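Local coordinates for cellulose biosynthesis protein BcsG (Salmonella typhimurium LT2, PDB 5OLT) that is required for cellulose biosynthesis and, through this zinc-binding extramembrane domain of the alkaline phosphatase family, probably acts as a transferase at the membrane, at residues Ile64-Leu69 and Phe214-Leu219; Ser70-Glu75 and Ser286-Asn291; His94-Thr99 and Pro353-Ala358; Ser100-Ala105 and Val264-Gly269. All blocks are in the same frame, centred on the assembly; numbering follows the deposited sequence. Where two conformers were deposited one is given.

Contact 1: residues Ile64-Leu69 and Phe214-Leu219; sequences INICSL and FNLLPL. With ZN (zinc ion), chain B.
The carbonyl oxygen of Leu216 is gripped twice: by the backbone N of Cys67, with Cys67 N to Leu216 O at 2.9 Å and an N-H...O angle of 171°, and by a water, which also donates to Cys67 O and accepts from Leu219 N, bridging the two chains where they part. Before the split the strands pair directly, Asn65 N to Phe214 O at 2.8 Å and Leu216 N to Asn65 O at 2.9 Å. Strands 60-66 and 210-216 are parallel neighbours in the central mixed sheet of this alkaline phosphatase-like domain, and the metal site lies at their C-terminal ends. On one face of the sheet Leu216 CD1 sits above the centre of the Phe214 ring, 3.5 Å from its plane, and meets Ile64 CG2 at 3.6 Å. Ile64 CG2 is anti to the backbone N (CG1 at chi1 -63°), which turns this methyl rather than CG1 to the leucine. Helix 191-203 packs on Phe214 and helix 234-255 on Leu216. Further on, Leu219 CD1 approaches Ile66 CG2 and Leu69 CB, each pair 4.0 Å apart. CB of Cys67 points toward the 214-219 segment; with SG anti to the backbone N (chi1 -179°), Cys67 SG binds zinc at 2.3 Å, while Leu217 CD1 lies against both CB and SG. On the sheet face of Asn65 and Asn215, Asn215 ND2 donates to Glu266 OE2, a second-shell bond to a carboxylate whose other oxygen binds the same zinc.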
loop_
_atom_site.group_PDB
_atom_site.type_symbol
_atom_site.label_atom_id
_atom_site.label_comp_id
_atom_site.label_asym_id
_atom_site.label_seq_id
_atom_site.Cartn_x
_atom_site.Cartn_y
_atom_site.Cartn_z
ATOM N N ILE A 64 3.971 1.152 -6.489
ATOM C CA ILE A 64 3.317 2.334 -7.038
ATOM C C ILE A 64 2.341 2.824 -5.958
ATOM O O ILE A 64 1.294 2.197 -5.719
ATOM C CB ILE A 64 2.576 1.961 -8.360
ATOM C CG1 ILE A 64 3.601 1.490 -9.410
ATOM C CG2 ILE A 64 1.742 3.135 -8.863
ATOM C CD1 ILE A 64 2.978 1.056 -10.714
ATOM N N ASN A 65 2.701 3.921 -5.265
ATOM C CA ASN A 65 1.985 4.394 -4.094
ATOM C C ASN A 65 1.223 5.656 -4.490
ATOM O O ASN A 65 1.821 6.672 -4.832
ATOM C CB ASN A 65 3.040 4.644 -2.994
ATOM C CG ASN A 65 2.451 5.076 -1.683
ATOM O OD1 ASN A 65 1.461 4.492 -1.176
ATOM N ND2 ASN A 65 3.069 6.078 -1.089
ATOM N N ILE A 66 -0.104 5.549 -4.513
ATOM C CA ILE A 66 -0.952 6.569 -5.142
ATOM C C ILE A 66 -1.705 7.369 -4.102
ATOM O O ILE A 66 -2.469 6.805 -3.313
ATOM C CB ILE A 66 -1.971 5.912 -6.104
ATOM C CG1 ILE A 66 -1.242 5.101 -7.193
ATOM C CG2 ILE A 66 -2.922 6.967 -6.710
ATOM C CD1 ILE A 66 -2.160 4.224 -8.025
ATOM N N CYS A 67 -1.503 8.686 -4.112
ATOM C CA CYS A 67 -2.246 9.569 -3.205
ATOM C C CYS A 67 -3.727 9.620 -3.604
ATOM O O CYS A 67 -4.042 9.679 -4.792
ATOM C CB CYS A 67 -1.605 10.974 -3.257
ATOM S SG CYS A 67 -2.358 12.226 -2.160
ATOM N N SER A 68 -4.621 9.643 -2.602
ATOM C CA SER A 68 -6.017 10.057 -2.832
ATOM C C SER A 68 -6.805 9.114 -3.756
ATOM O O SER A 68 -7.473 9.575 -4.692
ATOM C CB SER A 68 -6.090 11.516 -3.326
ATOM O OG SER A 68 -5.518 12.384 -2.353
ATOM N N LEU A 69 -6.777 7.816 -3.432
ATOM C CA LEU A 69 -7.474 6.787 -4.198
ATOM C C LEU A 69 -7.961 5.717 -3.226
ATOM O O LEU A 69 -7.157 4.909 -2.744
ATOM C CB LEU A 69 -6.522 6.190 -5.255
ATOM C CG LEU A 69 -7.151 5.037 -6.070
ATOM C CD1 LEU A 69 -8.355 5.524 -6.839
ATOM C CD2 LEU A 69 -6.076 4.498 -7.025
ATOM N N PHE A 214 7.706 4.373 -5.775
ATOM C CA PHE A 214 7.226 5.419 -6.671
ATOM C C PHE A 214 5.975 6.065 -6.072
ATOM O O PHE A 214 4.984 5.358 -5.866
ATOM C CB PHE A 214 6.917 4.774 -8.045
ATOM C CG PHE A 214 6.308 5.690 -9.101
ATOM C CD1 PHE A 214 6.444 7.103 -9.093
ATOM C CD2 PHE A 214 5.574 5.107 -10.157
ATOM C CE1 PHE A 214 5.879 7.888 -10.088
ATOM C CE2 PHE A 214 5.024 5.910 -11.161
ATOM C CZ PHE A 214 5.162 7.291 -11.130
ATOM N N ASN A 215 6.028 7.374 -5.770
ATOM C CA ASN A 215 4.873 8.060 -5.197
ATOM C C ASN A 215 4.241 9.011 -6.220
ATOM O O ASN A 215 4.942 9.755 -6.899
ATOM C CB ASN A 215 5.253 8.815 -3.906
ATOM C CG ASN A 215 4.053 9.445 -3.262
ATOM O OD1 ASN A 215 3.788 10.627 -3.462
ATOM N ND2 ASN A 215 3.314 8.659 -2.468
ATOM N N LEU A 216 2.915 8.917 -6.346
ATOM C CA LEU A 216 2.135 9.608 -7.378
ATOM C C LEU A 216 1.077 10.517 -6.785
ATOM O O LEU A 216 0.239 10.060 -6.017
ATOM C CB LEU A 216 1.373 8.587 -8.278
ATOM C CG LEU A 216 2.206 7.658 -9.112
ATOM C CD1 LEU A 216 2.770 6.546 -8.250
ATOM C CD2 LEU A 216 1.355 7.067 -10.228
ATOM N N LEU A 217 1.074 11.766 -7.228
ATOM C CA LEU A 217 0.186 12.804 -6.728
ATOM C C LEU A 217 -0.978 13.291 -7.643
ATOM O O LEU A 217 -1.686 14.216 -7.239
ATOM C CB LEU A 217 1.106 14.043 -6.449
ATOM C CG LEU A 217 0.662 15.017 -5.381
ATOM C CD1 LEU A 217 0.646 14.323 -4.016
ATOM C CD2 LEU A 217 1.586 16.231 -5.356
ATOM N N PRO A 218 -1.217 12.698 -8.844
ATOM C CA PRO A 218 -2.179 13.401 -9.712
ATOM C C PRO A 218 -3.602 13.493 -9.168
ATOM O O PRO A 218 -4.333 14.409 -9.560
ATOM C CB PRO A 218 -2.141 12.587 -11.003
ATOM C CG PRO A 218 -1.800 11.211 -10.554
ATOM C CD PRO A 218 -0.765 11.435 -9.466
ATOM N N LEU A 219 -3.997 12.564 -8.291
ATOM C CA LEU A 219 -5.378 12.549 -7.803
ATOM C C LEU A 219 -5.565 13.457 -6.595
ATOM O O LEU A 219 -6.672 13.586 -6.102
ATOM C CB LEU A 219 -5.813 11.116 -7.475
ATOM C CG LEU A 219 -5.628 10.150 -8.644
ATOM C CD1 LEU A 219 -6.186 8.788 -8.212
ATOM C CD2 LEU A 219 -6.255 10.626 -9.959
HETATM ZN ZN ZN B . -1.832 11.543 -0.048
HETATM O O HOH W 1 -2.495 10.568 -6.861
HETATM O O HOH W 2 -2.625 13.843 0.522
#

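Contact 2: residues Ser70-Glu75 and Ser286-Asn291; sequences SWSDVE and SPSITN
A capping box at the start of helix 71-76 faces the short helix 287-290, whose C-terminal end it meets. Within the box, Asp73 N donates to Ser70 OG at 3.1 Å, and Ser70 N returns a bond to Asp73 OD2, arriving from above the carboxylate plane. The main link across the contact runs from the same helix start: Trp71 N donates to Asn291 O at 3.0 Å, in the carbonyl plane. Water extends this link, accepting from Ser72 N and donating to both Ser288 O and Asn291 O, the bond from the water to Ser288 O being 2.6 Å long. Ser70 CB packs against these two carbonyl oxygens, 3.4 Å from each. Its OG lies between the backbone N and the carbonyl carbon (chi1 68°), where it can cap Asp73 N and still come near Ser288 O. Nearby, the amide of Asn291 meets the edge of the Trp71 indole at CD1, its plane turned 54° from that of the ring. Asp73 also accepts from Gly269 N and Leu271 N, tying the helix start to the chain beyond His267. The N-H groups that open helix 71-76 have no earlier helical carbonyl to pair with; Asn291 O meets that of Trp71 and the water that of Ser72, which may also be favourable electrostatically at a helix N-terminus.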
loop_
_atom_site.group_PDB
_atom_site.type_symbol
_atom_site.label_atom_id
_atom_site.label_comp_id
_atom_site.label_asym_id
_atom_site.label_seq_id
_atom_site.Cartn_x
_atom_site.Cartn_y
_atom_site.Cartn_z
ATOM N N SER A 70 -9.270 5.678 -2.994
ATOM C CA SER A 70 -9.910 4.573 -2.237
ATOM C C SER A 70 -10.955 3.875 -3.095
ATOM O O SER A 70 -11.352 4.384 -4.153
ATOM C CB SER A 70 -10.584 5.118 -0.976
ATOM O OG SER A 70 -11.701 5.928 -1.358
ATOM N N TRP A 71 -11.430 2.724 -2.631
ATOM C CA TRP A 71 -12.540 2.089 -3.342
ATOM C C TRP A 71 -13.750 2.989 -3.424
ATOM O O TRP A 71 -14.419 2.994 -4.465
ATOM C CB TRP A 71 -12.938 0.760 -2.717
ATOM C CG TRP A 71 -12.012 -0.385 -3.056
ATOM C CD1 TRP A 71 -11.298 -1.167 -2.157
ATOM C CD2 TRP A 71 -11.759 -0.969 -4.353
ATOM N NE1 TRP A 71 -10.612 -2.167 -2.808
ATOM C CE2 TRP A 71 -10.854 -2.066 -4.160
ATOM C CE3 TRP A 71 -12.176 -0.656 -5.659
ATOM C CZ2 TRP A 71 -10.389 -2.863 -5.235
ATOM C CZ3 TRP A 71 -11.670 -1.411 -6.727
ATOM C CH2 TRP A 71 -10.792 -2.506 -6.507
ATOM N N SER A 72 -14.062 3.741 -2.349
ATOM C CA SER A 72 -15.168 4.665 -2.376
ATOM C C SER A 72 -14.998 5.707 -3.499
ATOM O O SER A 72 -15.962 6.079 -4.172
ATOM C CB SER A 72 -15.265 5.357 -1.031
ATOM O OG SER A 72 -16.339 6.249 -1.028
ATOM N N ASP A 73 -13.768 6.191 -3.683
ATOM C CA ASP A 73 -13.524 7.153 -4.747
ATOM C C ASP A 73 -13.741 6.519 -6.124
ATOM O O ASP A 73 -14.323 7.160 -6.998
ATOM C CB ASP A 73 -12.094 7.680 -4.725
ATOM C CG ASP A 73 -11.683 8.370 -3.424
ATOM O OD1 ASP A 73 -12.539 8.957 -2.713
ATOM O OD2 ASP A 73 -10.448 8.348 -3.165
ATOM N N VAL A 74 -13.280 5.274 -6.289
ATOM C CA VAL A 74 -13.445 4.571 -7.579
ATOM C C VAL A 74 -14.952 4.429 -7.882
ATOM O O VAL A 74 -15.398 4.695 -9.018
ATOM C CB VAL A 74 -12.741 3.220 -7.591
ATOM C CG1 VAL A 74 -12.997 2.499 -8.920
ATOM C CG2 VAL A 74 -11.251 3.395 -7.364
ATOM N N GLU A 75 -15.732 4.043 -6.870
ATOM C CA GLU A 75 -17.174 3.908 -7.025
ATOM C C GLU A 75 -17.803 5.262 -7.389
ATOM O O GLU A 75 -18.564 5.369 -8.377
ATOM C CB GLU A 75 -17.789 3.322 -5.748
ATOM C CG GLU A 75 -19.314 3.305 -5.766
ATOM C CD GLU A 75 -19.905 2.211 -6.653
ATOM O OE1 GLU A 75 -19.146 1.325 -7.130
ATOM O OE2 GLU A 75 -21.144 2.243 -6.879
ATOM N N SER A 286 -11.708 7.652 8.203
ATOM C CA SER A 286 -12.890 6.808 8.148
ATOM C C SER A 286 -12.678 5.562 7.298
ATOM O O SER A 286 -11.778 5.534 6.456
ATOM C CB SER A 286 -14.033 7.628 7.556
ATOM O OG SER A 286 -13.768 7.819 6.175
ATOM N N PRO A 287 -13.554 4.552 7.470
ATOM C CA PRO A 287 -13.437 3.337 6.670
ATOM C C PRO A 287 -13.505 3.639 5.176
ATOM O O PRO A 287 -12.754 3.043 4.401
ATOM C CB PRO A 287 -14.635 2.512 7.138
ATOM C CG PRO A 287 -14.805 2.898 8.570
ATOM C CD PRO A 287 -14.545 4.397 8.561
ATOM N N SER A 288 -14.361 4.560 4.773
ATOM C CA SER A 288 -14.466 4.915 3.360
ATOM C C SER A 288 -13.135 5.443 2.819
ATOM O O SER A 288 -12.722 5.127 1.680
ATOM C CB SER A 288 -15.560 5.964 3.242
ATOM O OG SER A 288 -15.747 6.400 1.927
ATOM N N ILE A 289 -12.464 6.270 3.624
ATOM C CA ILE A 289 -11.211 6.895 3.182
ATOM C C ILE A 289 -10.067 5.871 3.161
ATOM O O ILE A 289 -9.169 5.959 2.335
ATOM C CB ILE A 289 -10.876 8.115 4.077
ATOM C CG1 ILE A 289 -11.928 9.213 3.777
ATOM C CG2 ILE A 289 -9.485 8.648 3.798
ATOM C CD1 ILE A 289 -11.973 10.337 4.810
ATOM N N THR A 290 -10.070 4.904 4.070
ATOM C CA THR A 290 -8.902 4.049 4.233
ATOM C C THR A 290 -9.030 2.665 3.565
ATOM O O THR A 290 -8.026 1.966 3.499
ATOM C CB THR A 290 -8.567 3.838 5.715
ATOM O OG1 THR A 290 -9.683 3.146 6.322
ATOM C CG2 THR A 290 -8.339 5.199 6.389
ATOM N N ASN A 291 -10.202 2.298 3.040
ATOM C CA ASN A 291 -10.298 1.003 2.324
ATOM C C ASN A 291 -9.889 1.245 0.858
ATOM O O ASN A 291 -10.650 1.847 0.095
ATOM C CB ASN A 291 -11.716 0.485 2.416
ATOM C CG ASN A 291 -11.879 -0.802 1.661
ATOM O OD1 ASN A 291 -10.918 -1.559 1.524
ATOM N ND2 ASN A 291 -13.088 -1.034 1.116
HETATM O O HOH W 3 -13.106 3.009 0.276
#

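Contact 3: residues His94-Thr99 and Pro353-Ala358; sequences HFNSGT and PVSENA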
loop_
_atom_site.group_PDB
_atom_site.type_symbol
_atom_site.label_atom_id
_atom_site.label_comp_id
_atom_site.label_asym_id
_atom_site.label_seq_id
_atom_site.Cartn_x
_atom_site.Cartn_y
_atom_site.Cartn_z
ATOM N N HIS A 94 -10.344 -5.592 0.868
ATOM C CA HIS A 94 -10.459 -5.020 2.207
ATOM C C HIS A 94 -9.066 -4.720 2.731
ATOM O O HIS A 94 -8.695 -5.159 3.835
ATOM C CB HIS A 94 -11.284 -5.944 3.139
ATOM C CG HIS A 94 -12.710 -6.021 2.722
ATOM N ND1 HIS A 94 -13.584 -4.971 2.923
ATOM C CD2 HIS A 94 -13.398 -6.970 2.054
ATOM C CE1 HIS A 94 -14.764 -5.288 2.424
ATOM N NE2 HIS A 94 -14.670 -6.482 1.866
ATOM N N PHE A 95 -8.313 -3.929 1.961
ATOM C CA PHE A 95 -6.981 -3.467 2.356
ATOM C C PHE A 95 -7.133 -2.120 3.041
ATOM O O PHE A 95 -7.690 -1.193 2.462
ATOM C CB PHE A 95 -6.100 -3.308 1.103
ATOM C CG PHE A 95 -4.665 -3.068 1.422
ATOM C CD1 PHE A 95 -4.202 -1.773 1.803
ATOM C CD2 PHE A 95 -3.760 -4.122 1.390
ATOM C CE1 PHE A 95 -2.863 -1.567 2.097
ATOM C CE2 PHE A 95 -2.423 -3.895 1.641
ATOM C CZ PHE A 95 -1.971 -2.637 2.013
ATOM N N ASN A 96 -6.635 -2.035 4.279
ATOM C CA ASN A 96 -6.757 -0.797 5.049
ATOM C C ASN A 96 -5.457 -0.029 5.031
ATOM O O ASN A 96 -4.404 -0.550 5.362
ATOM C CB ASN A 96 -7.122 -1.145 6.489
ATOM C CG ASN A 96 -7.470 0.083 7.289
ATOM O OD1 ASN A 96 -8.446 0.772 6.947
ATOM N ND2 ASN A 96 -6.689 0.380 8.335
ATOM N N SER A 97 -5.539 1.256 4.670
ATOM C CA SER A 97 -4.314 2.058 4.552
ATOM C C SER A 97 -3.768 2.558 5.903
ATOM O O SER A 97 -2.631 3.022 5.960
ATOM C CB SER A 97 -4.533 3.273 3.640
ATOM O OG SER A 97 -5.394 4.190 4.271
ATOM N N GLY A 98 -4.559 2.445 6.963
ATOM C CA GLY A 98 -4.070 2.759 8.310
ATOM C C GLY A 98 -4.055 4.229 8.690
ATOM O O GLY A 98 -3.696 4.520 9.830
ATOM N N THR A 99 -4.400 5.126 7.753
ATOM C CA THR A 99 -4.292 6.582 7.977
ATOM C C THR A 99 -4.924 7.293 6.825
ATOM O O THR A 99 -5.194 6.669 5.765
ATOM C CB THR A 99 -2.801 6.986 8.104
ATOM O OG1 THR A 99 -2.717 8.392 8.370
ATOM C CG2 THR A 99 -2.022 6.651 6.832
ATOM N N PRO A 353 -8.802 -3.576 10.659
ATOM C CA PRO A 353 -8.807 -2.221 10.057
ATOM C C PRO A 353 -8.803 -1.128 11.109
ATOM O O PRO A 353 -9.825 -0.630 11.518
ATOM C CB PRO A 353 -10.093 -2.214 9.228
ATOM C CG PRO A 353 -10.985 -3.118 9.997
ATOM C CD PRO A 353 -10.094 -4.259 10.448
ATOM N N VAL A 354 -7.627 -0.824 11.568
ATOM C CA VAL A 354 -7.396 0.250 12.529
ATOM C C VAL A 354 -6.678 1.353 11.774
ATOM O O VAL A 354 -5.714 1.087 11.049
ATOM C CB VAL A 354 -6.499 -0.254 13.675
ATOM C CG1 VAL A 354 -6.094 0.902 14.597
ATOM C CG2 VAL A 354 -7.213 -1.389 14.430
ATOM N N SER A 355 -7.141 2.592 11.929
ATOM C CA SER A 355 -6.512 3.705 11.222
ATOM C C SER A 355 -6.297 4.864 12.172
ATOM O O SER A 355 -7.113 5.079 13.095
ATOM C CB SER A 355 -7.396 4.177 10.060
ATOM O OG SER A 355 -7.618 3.103 9.165
ATOM N N GLU A 356 -5.215 5.593 11.955
ATOM C CA GLU A 356 -4.884 6.695 12.846
ATOM C C GLU A 356 -4.255 7.823 12.154
ATOM O O GLU A 356 -3.525 7.649 11.175
ATOM C CB GLU A 356 -3.812 6.271 13.886
ATOM C CG GLU A 356 -4.080 5.011 14.597
ATOM C CD GLU A 356 -3.146 4.782 15.757
ATOM O OE1 GLU A 356 -2.513 5.735 16.339
ATOM O OE2 GLU A 356 -3.108 3.600 16.084
ATOM N N ASN A 357 -4.545 9.014 12.687
ATOM C CA ASN A 357 -3.715 10.205 12.443
ATOM C C ASN A 357 -3.280 10.660 13.854
ATOM O O ASN A 357 -3.675 10.042 14.833
ATOM C CB ASN A 357 -4.512 11.285 11.701
ATOM C CG ASN A 357 -5.075 10.809 10.359
ATOM O OD1 ASN A 357 -4.474 10.000 9.649
ATOM N ND2 ASN A 357 -6.209 11.368 9.980
ATOM N N ALA A 358 -2.511 11.742 13.979
ATOM C CA ALA A 358 -2.011 12.190 15.302
ATOM C C ALA A 358 -3.110 12.294 16.341
ATOM O O ALA A 358 -2.914 11.927 17.506
ATOM C CB ALA A 358 -1.265 13.510 15.211
#
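The chain leaving strand 90-96 of the central sheet meets strand 355-357, an outer strand of the small C-terminal antiparallel sheet. Asn96 ND2 donates to Ser355 OG at 3.0 Å, with the hydroxyl close to the amide plane, while Asn96 OD1 accepts from Thr290 OG1. These two bonds fix the rotation of the amide, and its CG lies 4.0 Å from Pro353 CB, the two side chains crossing at about a right angle. The backbone link follows at Gly98: Glu356 N donates to Gly98 O at 2.8 Å, reaching the oxygen from above the carbonyl plane, and Ser355 CA touches that oxygen at 3.2 Å. The two chains run in nearly the same direction, but one backbone hydrogen bond, not strand pairing, joins the loop after strand 90-96 to strand 355-357. Thr99 OG1, anti to the backbone N (chi1 -178°), comes within 3.0 Å of Glu356 O, and in one conformer of Asn357 it also approaches OD1. In that conformer, Asn357 ND2 bonds to Asp283 O and Ser100 OG. CB of Glu356 points away from the 94-99 segment, and its carboxylate accepts from Tyr38 OH and His119 N.

Contact 4: residues Ser100-Ala105 and Val264-Gly269; sequences SYSGPA and VPEHGG. With ZN (zinc ion), chain B.
Metal coordination dominates this contact: one zinc ion joins Ser102 OG at 2.0 Å, Glu266 OE1 at 1.9 Å and His267 NE2 at 2.1 Å, with Cys67 SG as the fourth protein ligand and a water farther off at 2.5 Å from the zinc. The imidazole reaches the ion with CG between the backbone N and the carbonyl carbon (chi1 59°). Ser102, at the start of helix 102-110, and the Glu266-His267 pair, just past strand 259-265, thus meet through the ion, within the metal site of an alkaline phosphatase-like domain. Among hydrogen bonds, His267 ND1 donates to Gly268 O at 2.7 Å, in the ring plane, which fixes the imidazole's rotation and leaves NE2 for the metal. Glu266 OE2 accepts from Asn215 ND2, so both carboxylate oxygens are engaged. Van der Waals contacts complete the fit: Ser100 O lies over one face of the His267 ring, 3.4 Å above its plane and offset toward the rim. Ala105 CB presses on Glu266, meeting its backbone O at 3.3 Å. A citrate, probably from the crystallisation liquor, hydrogen-bonds with Ser102 OG and Gly103 N and may mark a pocket; a serine oxygen bound directly to zinc beside it is consistent with a metalloenzyme centre of this family.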
loop_
_atom_site.group_PDB
_atom_site.type_symbol
_atom_site.label_atom_id
_atom_site.label_comp_id
_atom_site.label_asym_id
_atom_site.label_seq_id
_atom_site.Cartn_x
_atom_site.Cartn_y
_atom_site.Cartn_z
ATOM N N SER A 100 -5.208 8.585 7.012
ATOM C CA SER A 100 -5.745 9.362 5.904
ATOM C C SER A 100 -4.826 10.489 5.447
ATOM O O SER A 100 -5.279 11.315 4.634
ATOM C CB SER A 100 -7.137 9.858 6.199
ATOM O OG SER A 100 -7.184 10.632 7.385
ATOM N N TYR A 101 -3.563 10.492 5.905
ATOM C CA TYR A 101 -2.590 11.509 5.480
ATOM C C TYR A 101 -1.433 10.880 4.737
ATOM O O TYR A 101 -1.072 9.729 4.996
ATOM C CB TYR A 101 -2.058 12.276 6.698
ATOM C CG TYR A 101 -3.084 13.153 7.426
ATOM C CD1 TYR A 101 -4.089 13.839 6.742
ATOM C CD2 TYR A 101 -2.962 13.353 8.790
ATOM C CE1 TYR A 101 -4.994 14.672 7.423
ATOM C CE2 TYR A 101 -3.819 14.206 9.478
ATOM C CZ TYR A 101 -4.835 14.852 8.792
ATOM O OH TYR A 101 -5.679 15.689 9.533
ATOM N N SER A 102 -0.833 11.654 3.820
ATOM C CA SER A 102 0.165 11.103 2.916
ATOM C C SER A 102 1.457 10.676 3.592
ATOM O O SER A 102 1.964 9.574 3.326
ATOM C CB SER A 102 0.526 12.143 1.852
ATOM O OG SER A 102 -0.629 12.591 1.153
ATOM N N GLY A 103 1.998 11.533 4.475
ATOM C CA GLY A 103 3.276 11.209 5.120
ATOM C C GLY A 103 3.212 9.930 5.925
ATOM O O GLY A 103 3.994 9.003 5.696
ATOM N N PRO A 104 2.235 9.835 6.834
ATOM C CA PRO A 104 2.133 8.605 7.619
ATOM C C PRO A 104 1.840 7.389 6.742
ATOM O O PRO A 104 2.319 6.298 7.064
ATOM C CB PRO A 104 0.967 8.873 8.560
ATOM C CG PRO A 104 0.699 10.309 8.498
ATOM C CD PRO A 104 1.382 10.930 7.341
ATOM N N ALA A 105 1.074 7.550 5.649
ATOM C CA ALA A 105 0.827 6.414 4.767
ATOM C C ALA A 105 2.093 5.881 4.162
ATOM O O ALA A 105 2.287 4.651 4.097
ATOM C CB ALA A 105 -0.138 6.796 3.664
ATOM N N VAL A 264 -0.455 0.304 -4.379
ATOM C CA VAL A 264 -1.045 0.440 -3.033
ATOM C C VAL A 264 -1.256 1.916 -2.751
ATOM O O VAL A 264 -0.293 2.698 -2.619
ATOM C CB VAL A 264 -0.173 -0.243 -1.965
ATOM C CG1 VAL A 264 1.287 0.150 -2.130
ATOM C CG2 VAL A 264 -0.685 -0.044 -0.530
ATOM N N PRO A 265 -2.509 2.328 -2.759
ATOM C CA PRO A 265 -2.792 3.751 -2.472
ATOM C C PRO A 265 -2.464 4.114 -1.034
ATOM O O PRO A 265 -2.465 3.267 -0.141
ATOM C CB PRO A 265 -4.288 3.883 -2.712
ATOM C CG PRO A 265 -4.606 2.723 -3.621
ATOM C CD PRO A 265 -3.725 1.598 -3.160
ATOM N N GLU A 266 -2.166 5.396 -0.848
ATOM C CA GLU A 266 -1.880 5.913 0.502
ATOM C C GLU A 266 -3.126 5.993 1.366
ATOM O O GLU A 266 -3.064 5.759 2.580
ATOM C CB GLU A 266 -1.416 7.365 0.394
ATOM C CG GLU A 266 -0.138 7.674 -0.374
ATOM C CD GLU A 266 0.006 9.174 -0.527
ATOM O OE1 GLU A 266 -0.863 9.893 0.026
ATOM O OE2 GLU A 266 0.948 9.629 -1.191
ATOM N N HIS A 267 -4.236 6.438 0.757
ATOM C CA HIS A 267 -5.493 6.812 1.457
ATOM C C HIS A 267 -6.384 7.382 0.376
ATOM O O HIS A 267 -5.890 7.773 -0.711
ATOM C CB HIS A 267 -5.245 7.945 2.531
ATOM C CG HIS A 267 -4.680 9.207 1.935
ATOM N ND1 HIS A 267 -5.465 10.125 1.265
ATOM C CD2 HIS A 267 -3.402 9.644 1.827
ATOM C CE1 HIS A 267 -4.685 11.066 0.740
ATOM N NE2 HIS A 267 -3.430 10.812 1.085
ATOM N N GLY A 268 -7.667 7.481 0.682
ATOM C CA GLY A 268 -8.607 8.046 -0.262
ATOM C C GLY A 268 -8.593 9.553 -0.370
ATOM O O GLY A 268 -8.058 10.263 0.481
ATOM N N GLY A 269 -9.239 10.050 -1.421
ATOM C CA GLY A 269 -9.359 11.506 -1.643
ATOM C C GLY A 269 -10.600 12.133 -1.053
ATOM O O GLY A 269 -10.809 13.326 -1.186
HETATM ZN ZN ZN B . -1.832 11.543 -0.048
HETATM O O HOH W 2 -2.625 13.843 0.522
#

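Contacts 1 and 4 share the zinc ion and its water, their centres 8 Å apart, with strands 60-66 and 259-265 adjacent in the central sheet; Ile66 O accepts from Glu266 N between them. Contact 2 lies 14 Å from contact 1 and 11 Å from contacts 3 and 4, measured between centres, joined to contact 3 through Thr290 and Ser97. Contact 3 carries the region on to the C-terminal sheet, 9 Å from contact 4. Along the chain the first segments come in order 64-69, 70-75, 94-99 and 100-105, and their partners follow in the order of contacts 1, 4, 2 and 3. Residues distant in sequence thereby converge on one metal site and its surroundings.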